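Local coordinates for YdhT protein (Bacillus subtilis, PDB 3CBW), which hydrolyses internal beta-1,4-mannosidic linkages of mannan, galactomannan and glucomannan and so takes part in glucomannan breakdown, at residues Asn117-Ser122 / Thr127-Asp132; Val169-Leu174 / Lys205-Tyr210. The protein carries 3 engineered substitutions. All blocks are in the same frame, centred on the assembly; numbering follows the deposited sequence.

Overall arrangement
The two contacts illustrate how packing chemistry follows position in a TIM barrel. Interaction 1, with its centre about 23 Å from that of the chain, is partly buried and joins the beta turn after strand 108-114 to the run that leads into helix 131-138; one polar side chain works there beside methyl groups and a ring. Interaction 2, its centre about 10 Å from that of the chain, is buried and purely apolar, packing strand 169-172 and the residues after it against helix 194-214. The two share no element among their segments, their nearest atoms lying about 8 Å apart, yet helix 194-214 relates to both: its Arg196 meets Ile129 and Asn131, and its Leu199 meets Asn131.

Interaction 1. Residues Asn117-Ser122 / Thr127-Asp132; sequences NPAFQS and TPITND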
ATOM      1  N   ASN A 117       6.102  -0.067  17.688  1.00  9.63           N
ATOM      2  CA  ASN A 117       6.029  -1.427  18.189  1.00  9.59           C
ATOM      3  C   ASN A 117       5.397  -1.445  19.573  1.00 10.10           C
ATOM      4  O   ASN A 117       6.022  -1.016  20.549  1.00 10.58           O
ATOM      5  CB  ASN A 117       7.456  -1.962  18.257  1.00  9.94           C
ATOM      6  CG  ASN A 117       7.546  -3.407  18.659  1.00  9.86           C
ATOM      7  OD1 ASN A 117       6.610  -3.994  19.199  1.00 10.15           O
ATOM      8  ND2 ASN A 117       8.718  -3.998  18.404  1.00 10.31           N
ATOM      9  N   PRO A 118       4.162  -1.960  19.675  1.00  9.88           N
ATOM     10  CA  PRO A 118       3.462  -1.904  20.964  1.00 10.34           C
ATOM     11  C   PRO A 118       3.989  -2.888  22.013  1.00 10.98           C
ATOM     12  O   PRO A 118       3.492  -2.899  23.134  1.00 11.46           O
ATOM     13  CB  PRO A 118       2.009  -2.190  20.582  1.00 10.34           C
ATOM     14  CG  PRO A 118       2.100  -3.033  19.359  1.00 10.57           C
ATOM     15  CD  PRO A 118       3.337  -2.592  18.626  1.00 10.14           C
ATOM     16  N   ALA A 119       4.998  -3.688  21.678  1.00 11.23           N
ATOM     17  CA  ALA A 119       5.705  -4.451  22.714  1.00 11.88           C
ATOM     18  C   ALA A 119       6.551  -3.523  23.586  1.00 12.21           C
ATOM     19  O   ALA A 119       7.017  -3.927  24.659  1.00 12.81           O
ATOM     20  CB  ALA A 119       6.571  -5.546  22.092  1.00 11.92           C
ATOM     21  N   PHE A 120       6.746  -2.290  23.126  1.00 12.25           N
ATOM     22  CA  PHE A 120       7.551  -1.276  23.802  1.00 13.47           C
ATOM     23  C   PHE A 120       6.706  -0.055  24.131  1.00 13.64           C
ATOM     24  O   PHE A 120       5.603   0.113  23.609  1.00 13.24           O
ATOM     25  CB  PHE A 120       8.722  -0.849  22.907  1.00 14.53           C
ATOM     26  CG  PHE A 120       9.744  -1.922  22.694  1.00 15.83           C
ATOM     27  CD1 PHE A 120      10.862  -2.004  23.522  1.00 17.74           C
ATOM     28  CD2 PHE A 120       9.598  -2.852  21.669  1.00 16.11           C
ATOM     29  CE1 PHE A 120      11.823  -3.000  23.329  1.00 19.01           C
ATOM     30  CE2 PHE A 120      10.537  -3.852  21.464  1.00 17.07           C
ATOM     31  CZ  PHE A 120      11.660  -3.929  22.300  1.00 18.29           C
ATOM     32  N   GLN A 121       7.232   0.807  24.993  1.00 13.96           N
ATOM     33  CA  GLN A 121       6.533   2.023  25.370  1.00 14.19           C
ATOM     34  C   GLN A 121       6.234   2.903  24.148  1.00 13.81           C
ATOM     35  O   GLN A 121       5.169   3.513  24.055  1.00 13.48           O
ATOM     36  CB  GLN A 121       7.353   2.782  26.419  1.00 15.30           C
ATOM     37  CG  GLN A 121       6.737   4.097  26.872  1.00 16.87           C
ATOM     38  CD  GLN A 121       7.050   5.257  25.943  1.00 18.06           C
ATOM     39  OE1 GLN A 121       8.102   5.290  25.295  1.00 19.20           O
ATOM     40  NE2 GLN A 121       6.133   6.217  25.871  1.00 19.01           N
ATOM     41  N   SER A 122       7.202   2.991  23.238  1.00 13.45           N
ATOM     42  CA  SER A 122       7.020   3.690  21.971  1.00 13.48           C
ATOM     43  C   SER A 122       8.134   3.282  21.020  1.00 12.78           C
ATOM     44  O   SER A 122       9.031   2.526  21.398  1.00 12.52           O
ATOM     45  CB  SER A 122       6.994   5.210  22.173  1.00 13.97           C
ATOM     46  OG  SER A 122       8.277   5.696  22.524  1.00 14.76           O
ATOM     47  N   THR A 127      12.397  -3.373  15.772  1.00 11.98           N
ATOM     48  CA  THR A 127      12.934  -4.251  16.808  1.00 12.19           C
ATOM     49  C   THR A 127      12.103  -5.528  16.809  1.00 11.19           C
ATOM     50  O   THR A 127      10.889  -5.469  16.998  1.00 11.34           O
ATOM     51  CB  THR A 127      12.859  -3.570  18.183  1.00 12.41           C
ATOM     52  OG1 THR A 127      13.527  -2.306  18.121  1.00 14.63           O
ATOM     53  CG2 THR A 127      13.505  -4.440  19.266  1.00 13.19           C
ATOM     54  N   PRO A 128      12.735  -6.693  16.585  1.00 10.79           N
ATOM     55  CA  PRO A 128      11.938  -7.917  16.511  1.00 10.23           C
ATOM     56  C   PRO A 128      11.432  -8.338  17.881  1.00 10.07           C
ATOM     57  O   PRO A 128      12.028  -7.979  18.907  1.00 10.02           O
ATOM     58  CB  PRO A 128      12.925  -8.959  15.974  1.00 10.16           C
ATOM     59  CG  PRO A 128      14.260  -8.459  16.401  1.00 11.65           C
ATOM     60  CD  PRO A 128      14.171  -6.947  16.388  1.00 10.98           C
ATOM     61  N   ILE A 129      10.342  -9.095  17.877  1.00  9.69           N
ATOM     62  CA  ILE A 129       9.701  -9.545  19.099  1.00 10.16           C
ATOM     63  C   ILE A 129       9.447 -11.031  19.047  1.00  9.84           C
ATOM     64  O   ILE A 129       9.433 -11.636  17.978  1.00  9.68           O
ATOM     65  CB  ILE A 129       8.394  -8.754  19.379  1.00 10.41           C
ATOM     66  CG1 ILE A 129       7.356  -8.964  18.262  1.00 10.26           C
ATOM     67  CG2 ILE A 129       8.733  -7.282  19.587  1.00 11.37           C
ATOM     68  CD1 ILE A 129       5.983  -8.383  18.596  1.00 11.09           C
ATOM     69  N   THR A 130       9.268 -11.624  20.221  1.00 10.13           N
ATOM     70  CA  THR A 130       9.005 -13.040  20.299  1.00 10.51           C
ATOM     71  C   THR A 130       7.524 -13.315  20.065  1.00 10.30           C
ATOM     72  O   THR A 130       6.688 -12.404  20.121  1.00  9.88           O
ATOM     73  CB  THR A 130       9.357 -13.583  21.695  1.00 10.69           C
ATOM     74  OG1 THR A 130       8.465 -12.984  22.641  1.00 11.30           O
ATOM     75  CG2 THR A 130      10.827 -13.279  22.087  1.00 11.74           C
ATOM     76  N   ASN A 131       7.196 -14.571  19.810  1.00 10.50           N
ATOM     77  CA  ASN A 131       5.792 -14.958  19.673  1.00 11.09           C
ATOM     78  C   ASN A 131       4.984 -14.697  20.937  1.00 11.36           C
ATOM     79  O   ASN A 131       3.812 -14.320  20.852  1.00 11.55           O
ATOM     80  CB  ASN A 131       5.655 -16.403  19.206  1.00 11.71           C
ATOM     81  CG  ASN A 131       6.042 -16.579  17.749  1.00 13.15           C
ATOM     82  OD1 ASN A 131       5.972 -15.637  16.951  1.00 12.99           O
ATOM     83  ND2 ASN A 131       6.430 -17.793  17.387  1.00 14.36           N
ATOM     84  N   ASP A 132       5.598 -14.853  22.109  1.00 11.76           N
ATOM     85  CA  ASP A 132       4.897 -14.550  23.358  1.00 12.53           C
ATOM     86  C   ASP A 132       4.551 -13.055  23.450  1.00 12.06           C
ATOM     87  O   ASP A 132       3.451 -12.693  23.887  1.00 12.68           O
ATOM     88  CB  ASP A 132       5.722 -14.989  24.572  1.00 13.86           C
ATOM     89  CG  ASP A 132       5.678 -16.499  24.826  1.00 16.91           C
ATOM     90  OD1 ASP A 132       4.888 -17.227  24.186  1.00 20.43           O
ATOM     91  OD2 ASP A 132       6.458 -16.960  25.690  1.00 21.03           O
TER
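Ile129 meets the turn at 117-120 through one methyl group, CG2, which sits 3.7 Å from Ala119 CB and 3.5 Å from Asn117 ND2. That branch lies anti to the carbonyl carbon of Ile129, while CG1 takes the more hindered place between backbone N and carbonyl carbon (chi1 62°); the side chains of Ile129 and Asn117 slide past each other in opposite directions. Thr127 is the second large contributor: its CG2 methyl lies 3.6 Å from Phe120 CZ, approaching the ring obliquely, and the two side chains cross at roughly a right angle.

Asn117 lies beside these apolar pairs. Its amide ND2 is 3.0 Å from Thr127 O, but the angle is too poor for a hydrogen bond; ND2 instead donates to His124 O, within the short link joining the segments. OD1 accepts from Ala119 N at 3.0 Å, the donor standing 36° out of the carbonyl plane, which makes an Asx turn inside the type I beta turn from Asn117 to Phe120. Replacing Asn117 by a leucine would probably leave Ala119 N and His124 O without these partners and let the turn and the following link shift relative to each other.

This beta-to-alpha connection of the barrel brings the Asn117 side chain about 10 Å from that of His114, a probable substrate-binding residue. Thr130 is the N-cap of helix 131-138, whose Tyr134 and Ile137 pack on Ile129, and Arg196 donates a hydrogen bond to Ile129 O, so the contact closes the connection from strand 108-114 to helix 131-138 on itself, beside helix 194-214.

Interaction 2. Residues Val169-Leu174 / Lys205-Tyr210; sequences VLFRPL and KKIYHY
Leu174 and Ile207 reach toward each other tip to tip, with Ile207 CD1 lying 3.8 Å from Leu174 CD1. The same methyl is 3.9 Å from Leu174 CG and 4.0 Å from Leu174 CD2, so it faces the fork of the leucine as a whole. Ile207 extends its longer branch away from its own carbonyl carbon (chi1 -64°, chi2 -178°), which carries CD1 out to Leu174, while the shorter branch serves a second partner: CG2 comes to 4.3 Å from Phe171 CE2, at the ring edge and near its plane. One isoleucine thus fills the junction by dividing its two branches between two residues of the other segment. No hydrogen bond crosses here, and all three side chains are buried.

In the next shell, Trp222 of strand 220-224 meets the Phe171 ring edge-to-face, and Leu113 of strand 108-114 also touches it, so the ring is flanked by residues of both neighbouring strands. Leu174 has a left-handed backbone conformation, and its carbonyl O accepts a hydrogen bond from the Tyr200 hydroxyl of helix 194-214, a polar tie beside the apolar one. Directly after Leu174 come His175, which probably helps hold the nucleophile in place, and Glu176, the probable proton donor, while Arg172, two residues before Leu174, makes salt bridges to Asp249 and to Glu275, the probable nucleophile.

Strand 169-172 runs parallel between strands 108-114 and 220-224 of the TIM barrel, and helix 194-214, which leads on to strand 220-224, packs against its outer side in a beta-alpha-beta arrangement.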
ATOM      1  N   VAL A 169      -9.779   4.886  -0.404  1.00  8.10           N
ATOM      2  CA  VAL A 169      -8.378   4.840   0.011  1.00  8.24           C
ATOM      3  C   VAL A 169      -7.833   3.434  -0.175  1.00  7.91           C
ATOM      4  O   VAL A 169      -8.434   2.465   0.298  1.00  7.99           O
ATOM      5  CB  VAL A 169      -8.238   5.200   1.518  1.00  8.77           C
ATOM      6  CG1 VAL A 169      -6.805   4.995   2.035  1.00  9.85           C
ATOM      7  CG2 VAL A 169      -8.701   6.618   1.772  1.00 10.61           C
ATOM      8  N   LEU A 170      -6.687   3.338  -0.846  1.00  7.28           N
ATOM      9  CA  LEU A 170      -5.934   2.094  -0.901  1.00  7.24           C
ATOM     10  C   LEU A 170      -5.201   1.983   0.435  1.00  7.42           C
ATOM     11  O   LEU A 170      -4.255   2.728   0.695  1.00  8.03           O
ATOM     12  CB  LEU A 170      -4.948   2.152  -2.061  1.00  7.60           C
ATOM     13  CG  LEU A 170      -5.557   2.204  -3.463  1.00  7.91           C
ATOM     14  CD1 LEU A 170      -4.522   2.579  -4.523  1.00  8.83           C
ATOM     15  CD2 LEU A 170      -6.235   0.884  -3.816  1.00 10.33           C
ATOM     16  N   PHE A 171      -5.660   1.068   1.286  1.00  7.36           N
ATOM     17  CA  PHE A 171      -5.157   0.961   2.665  1.00  7.13           C
ATOM     18  C   PHE A 171      -4.288  -0.277   2.754  1.00  6.92           C
ATOM     19  O   PHE A 171      -4.760  -1.399   2.518  1.00  6.89           O
ATOM     20  CB  PHE A 171      -6.327   0.889   3.643  1.00  7.61           C
ATOM     21  CG  PHE A 171      -5.919   0.877   5.085  1.00  6.53           C
ATOM     22  CD1 PHE A 171      -5.222   1.945   5.630  1.00  8.83           C
ATOM     23  CD2 PHE A 171      -6.278  -0.181   5.914  1.00  7.45           C
ATOM     24  CE1 PHE A 171      -4.850   1.953   6.963  1.00  9.65           C
ATOM     25  CE2 PHE A 171      -5.927  -0.177   7.263  1.00  8.24           C
ATOM     26  CZ  PHE A 171      -5.206   0.890   7.794  1.00  9.21           C
ATOM     27  N   ARG A 172      -3.010  -0.064   3.043  1.00  6.95           N
ATOM     28  CA  ARG A 172      -2.020  -1.126   2.940  1.00  6.76           C
ATOM     29  C   ARG A 172      -1.287  -1.282   4.275  1.00  7.04           C
ATOM     30  O   ARG A 172      -0.174  -0.802   4.422  1.00  7.45           O
ATOM     31  CB  ARG A 172      -1.051  -0.790   1.799  1.00  6.97           C
ATOM     32  CG  ARG A 172      -0.000  -1.857   1.513  1.00  7.43           C
ATOM     33  CD  ARG A 172       0.821  -1.473   0.291  1.00  8.15           C
ATOM     34  NE  ARG A 172       1.653  -0.285   0.481  1.00  8.22           N
ATOM     35  CZ  ARG A 172       2.945  -0.288   0.774  1.00  8.98           C
ATOM     36  NH1 ARG A 172       3.608  -1.424   0.928  1.00  9.49           N
ATOM     37  NH2 ARG A 172       3.584   0.854   0.915  1.00 10.10           N
ATOM     38  N   PRO A 173      -1.911  -1.975   5.243  1.00  7.17           N
ATOM     39  CA  PRO A 173      -1.320  -2.152   6.569  1.00  7.42           C
ATOM     40  C   PRO A 173      -0.409  -3.380   6.632  1.00  7.02           C
ATOM     41  O   PRO A 173      -0.590  -4.337   5.869  1.00  7.97           O
ATOM     42  CB  PRO A 173      -2.540  -2.401   7.441  1.00  7.91           C
ATOM     43  CG  PRO A 173      -3.464  -3.197   6.543  1.00  8.06           C
ATOM     44  CD  PRO A 173      -3.248  -2.606   5.153  1.00  7.70           C
ATOM     45  N   LEU A 174       0.553  -3.364   7.555  1.00  7.11           N
ATOM     46  CA  LEU A 174       1.307  -4.576   7.910  1.00  7.46           C
ATOM     47  C   LEU A 174       2.004  -5.191   6.703  1.00  7.78           C
ATOM     48  O   LEU A 174       1.981  -6.407   6.491  1.00  7.88           O
ATOM     49  CB  LEU A 174       0.396  -5.601   8.583  1.00  8.28           C
ATOM     50  CG  LEU A 174      -0.376  -5.153   9.820  1.00  8.64           C
ATOM     51  CD1 LEU A 174      -1.305  -6.270  10.244  1.00 10.57           C
ATOM     52  CD2 LEU A 174       0.550  -4.763  10.960  1.00  9.43           C
ATOM     53  N   LYS A 205      -6.342  -9.472  10.712  1.00  9.27           N
ATOM     54  CA  LYS A 205      -7.788  -9.533  10.918  1.00  9.94           C
ATOM     55  C   LYS A 205      -8.243  -8.615  12.048  1.00 10.01           C
ATOM     56  O   LYS A 205      -9.318  -8.034  11.967  1.00 10.39           O
ATOM     57  CB  LYS A 205      -8.233 -10.961  11.173  1.00 10.92           C
ATOM     58  CG  LYS A 205      -8.063 -11.869   9.986  1.00 12.34           C
ATOM     59  CD  LYS A 205      -8.544 -13.241  10.369  1.00 17.64           C
ATOM     60  CE  LYS A 205      -8.071 -14.307   9.441  1.00 20.70           C
ATOM     61  NZ  LYS A 205      -8.440 -15.622  10.032  1.00 23.81           N
ATOM     62  N   LYS A 206      -7.422  -8.468  13.084  1.00  9.77           N
ATOM     63  CA  LYS A 206      -7.735  -7.552  14.182  1.00 10.69           C
ATOM     64  C   LYS A 206      -7.823  -6.114  13.668  1.00 10.31           C
ATOM     65  O   LYS A 206      -8.735  -5.359  14.019  1.00 10.42           O
ATOM     66  CB  LYS A 206      -6.662  -7.678  15.254  1.00 11.48           C
ATOM     67  CG  LYS A 206      -6.822  -6.773  16.451  1.00 13.24           C
ATOM     68  CD  LYS A 206      -5.780  -7.145  17.501  1.00 16.01           C
ATOM     69  CE  LYS A 206      -5.913  -6.331  18.743  1.00 18.08           C
ATOM     70  NZ  LYS A 206      -6.968  -6.857  19.657  1.00 18.77           N
ATOM     71  N   ILE A 207      -6.882  -5.733  12.812  1.00  9.84           N
ATOM     72  CA  ILE A 207      -6.936  -4.400  12.230  1.00  9.65           C
ATOM     73  C   ILE A 207      -8.134  -4.272  11.279  1.00  8.73           C
ATOM     74  O   ILE A 207      -8.829  -3.252  11.286  1.00  8.72           O
ATOM     75  CB  ILE A 207      -5.612  -4.015  11.549  1.00  9.76           C
ATOM     76  CG1 ILE A 207      -4.495  -3.937  12.602  1.00 10.79           C
ATOM     77  CG2 ILE A 207      -5.769  -2.707  10.760  1.00 10.51           C
ATOM     78  CD1 ILE A 207      -3.144  -3.521  12.060  1.00 11.90           C
ATOM     79  N   TYR A 208      -8.375  -5.296  10.460  1.00  8.16           N
ATOM     80  CA  TYR A 208      -9.539  -5.284   9.568  1.00  8.58           C
ATOM     81  C   TYR A 208     -10.827  -5.068  10.380  1.00  8.87           C
ATOM     82  O   TYR A 208     -11.658  -4.226  10.026  1.00  8.93           O
ATOM     83  CB  TYR A 208      -9.623  -6.569   8.727  1.00  8.92           C
ATOM     84  CG  TYR A 208     -10.851  -6.568   7.845  1.00  8.65           C
ATOM     85  CD1 TYR A 208     -10.814  -6.040   6.554  1.00  8.67           C
ATOM     86  CD2 TYR A 208     -12.079  -7.046   8.326  1.00  9.10           C
ATOM     87  CE1 TYR A 208     -11.955  -6.012   5.753  1.00  9.87           C
ATOM     88  CE2 TYR A 208     -13.230  -7.002   7.537  1.00  9.91           C
ATOM     89  CZ  TYR A 208     -13.151  -6.496   6.248  1.00  9.78           C
ATOM     90  OH  TYR A 208     -14.280  -6.446   5.450  1.00 10.92           O
ATOM     91  N   HIS A 209     -10.992  -5.819  11.467  1.00  8.88           N
ATOM     92  CA  HIS A 209     -12.208  -5.708  12.273  1.00  9.48           C
ATOM     93  C   HIS A 209     -12.291  -4.398  13.020  1.00  9.06           C
ATOM     94  O   HIS A 209     -13.383  -3.837  13.143  1.00  9.82           O
ATOM     95  CB  HIS A 209     -12.339  -6.899  13.218  1.00 10.56           C
ATOM     96  CG  HIS A 209     -12.616  -8.170  12.499  1.00 10.82           C
ATOM     97  ND1 HIS A 209     -11.931  -9.341  12.746  1.00 13.00           N
ATOM     98  CD2 HIS A 209     -13.489  -8.443  11.504  1.00 10.87           C
ATOM     99  CE1 HIS A 209     -12.383 -10.285  11.939  1.00 13.14           C
ATOM    100  NE2 HIS A 209     -13.330  -9.767  11.176  1.00 11.80           N
ATOM    101  N   TYR A 210     -11.163  -3.879  13.489  1.00  9.48           N
ATOM    102  CA  TYR A 210     -11.179  -2.592  14.157  1.00  9.81           C
ATOM    103  C   TYR A 210     -11.649  -1.515  13.182  1.00  9.56           C
ATOM    104  O   TYR A 210     -12.528  -0.707  13.496  1.00  9.98           O
ATOM    105  CB  TYR A 210      -9.789  -2.249  14.692  1.00 10.66           C
ATOM    106  CG  TYR A 210      -9.787  -1.072  15.633  1.00 11.40           C
ATOM    107  CD1 TYR A 210      -9.825  -1.275  17.010  1.00 14.85           C
ATOM    108  CD2 TYR A 210      -9.749   0.243  15.160  1.00 11.89           C
ATOM    109  CE1 TYR A 210      -9.827  -0.217  17.899  1.00 15.39           C
ATOM    110  CE2 TYR A 210      -9.753   1.330  16.049  1.00 12.35           C
ATOM    111  CZ  TYR A 210      -9.795   1.080  17.425  1.00 14.14           C
ATOM    112  OH  TYR A 210      -9.795   2.104  18.348  1.00 16.34           O
TER